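Local structure of putative sugar isomerase (Parabacteroides distasonis, 3LMZ) at residues A214-R217 and M218-E221. The protein is probably a sugar isomerase of the xylose isomerase-like TIM-barrel family, though its substrate and reaction remain to be established. Residues are numbered along the deposited sequence; the frame is centred on the assembly and turned at random.
Sequences ALIR and MMRE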
loop_
_atom_site.group_PDB
_atom_site.type_symbol
_atom_site.label_atom_id
_atom_site.label_comp_id
_atom_site.label_asym_id
_atom_site.label_seq_id
_atom_site.Cartn_x
_atom_site.Cartn_y
_atom_site.Cartn_z
ATOM N N ALA A 214 -6.854 -8.664 13.885
ATOM C CA ALA A 214 -6.795 -9.639 14.945
ATOM C C ALA A 214 -5.358 -10.090 15.248
ATOM O O ALA A 214 -4.987 -10.288 16.422
ATOM C CB ALA A 214 -7.725 -10.839 14.636
ATOM N N LEU A 215 -4.586 -10.244 14.183
ATOM C CA LEU A 215 -3.195 -10.639 14.281
ATOM C C LEU A 215 -2.415 -9.553 15.056
ATOM O O LEU A 215 -1.671 -9.837 16.001
ATOM C CB LEU A 215 -2.641 -10.918 12.876
ATOM C CG LEU A 215 -1.237 -11.459 12.808
ATOM C CD1 LEU A 215 -1.167 -12.933 13.371
ATOM C CD2 LEU A 215 -0.579 -11.365 11.388
ATOM N N ILE A 216 -2.630 -8.309 14.682
ATOM C CA ILE A 216 -1.947 -7.199 15.350
ATOM C C ILE A 216 -2.325 -7.095 16.834
ATOM O O ILE A 216 -1.460 -6.955 17.696
ATOM C CB ILE A 216 -2.289 -5.902 14.647
ATOM C CG1 ILE A 216 -1.555 -5.870 13.304
ATOM C CG2 ILE A 216 -2.042 -4.665 15.548
ATOM C CD1 ILE A 216 -0.155 -5.533 13.368
ATOM N N ARG A 217 -3.613 -7.243 17.153
ATOM C CA ARG A 217 -4.013 -7.217 18.534
ATOM C C ARG A 217 -3.394 -8.372 19.306
ATOM O O ARG A 217 -2.990 -8.214 20.462
ATOM C CB ARG A 217 -5.540 -7.256 18.661
ATOM C CG ARG A 217 -6.239 -5.990 18.283
ATOM C CD ARG A 217 -7.753 -6.104 18.539
ATOM N NE ARG A 217 -8.431 -5.202 17.627
ATOM C CZ ARG A 217 -9.073 -5.574 16.517
ATOM N NH1 ARG A 217 -9.249 -6.866 16.187
ATOM N NH2 ARG A 217 -9.621 -4.631 15.773
HETATM N N MSE A 218 -3.326 -9.545 18.682
HETATM C CA MSE A 218 -2.771 -10.704 19.351
HETATM C C MSE A 218 -1.275 -10.583 19.599
HETATM O O MSE A 218 -0.741 -11.046 20.630
HETATM C CB MSE A 218 -3.086 -12.015 18.594
HETATM C CG MSE A 218 -2.685 -13.263 19.372
HETATM SE SE MSE A 218 -3.448 -13.429 21.134
HETATM C CE MSE A 218 -5.311 -13.647 20.642
HETATM N N MSE A 219 -0.582 -9.961 18.672
HETATM C CA MSE A 219 0.862 -9.759 18.857
HETATM C C MSE A 219 1.147 -8.844 20.031
HETATM O O MSE A 219 2.123 -9.030 20.746
HETATM C CB MSE A 219 1.565 -9.271 17.584
HETATM C CG MSE A 219 1.600 -10.315 16.456
HETATM SE SE MSE A 219 2.643 -9.799 14.914
HETATM C CE MSE A 219 1.366 -8.512 14.240
ATOM N N ARG A 220 0.279 -7.847 20.185
ATOM C CA ARG A 220 0.352 -6.982 21.372
ATOM C C ARG A 220 0.040 -7.800 22.634
ATOM O O ARG A 220 0.744 -7.713 23.628
ATOM C CB ARG A 220 -0.606 -5.816 21.242
ATOM C CG ARG A 220 -0.255 -4.810 20.195
ATOM C CD ARG A 220 -1.376 -3.810 20.000
ATOM N NE ARG A 220 -1.141 -3.006 18.805
ATOM C CZ ARG A 220 -2.080 -2.286 18.234
ATOM N NH1 ARG A 220 -3.292 -2.262 18.788
ATOM N NH2 ARG A 220 -1.801 -1.583 17.128
ATOM N N GLU A 221 -0.993 -8.637 22.569
ATOM C CA GLU A 221 -1.433 -9.401 23.738
ATOM C C GLU A 221 -0.350 -10.381 24.221
ATOM O O GLU A 221 -0.193 -10.534 25.468
ATOM C CB GLU A 221 -2.773 -10.098 23.444
ATOM C CG GLU A 221 -3.174 -11.140 24.455
ATOM C CD GLU A 221 -4.488 -11.847 24.110
ATOM O OE1 GLU A 221 -5.361 -11.227 23.460
ATOM O OE2 GLU A 221 -4.636 -13.037 24.504
#
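I216 meets two side chains of the following helical turn: its CD1 touches M219, its CG2 touches R220. The CE methyl of M219, a selenomethionine, comes within 3.5 Å of I216 CD1, a tight carbon pair, and lies a looser 4.2 Å from L215 CG. The bend at the end of the M219 chain (chi3 -74°) swings CE back over the preceding turn, between these two aliphatic neighbours. On the other branch of the isoleucine, CG2 sits 3.4 Å above one face of the R220 guanidinium, offset toward its rim; the nearest nitrogen to I216 CG2 is R220 NH2, at 3.5 Å. Beneath the side chains, successive i to i+4 backbone bonds run from M218 N to A214 O (2.9 Å) through E221 N to R217 O (2.9 Å). This is one of the outer helices of a TIM barrel: L215 and M219 face M188 on strand 185-193, M218 rests on helix 174-181, and I216 packs against helix 240-256. The extended R220 chain runs back along the preceding turn, where NE bonds to N16 OD1 and NH1 to T257 O, at the C-terminus. With an alanine in place of R220, both oxygens would probably lose these N-H donors, and I216 CG2 its guanidinium cover.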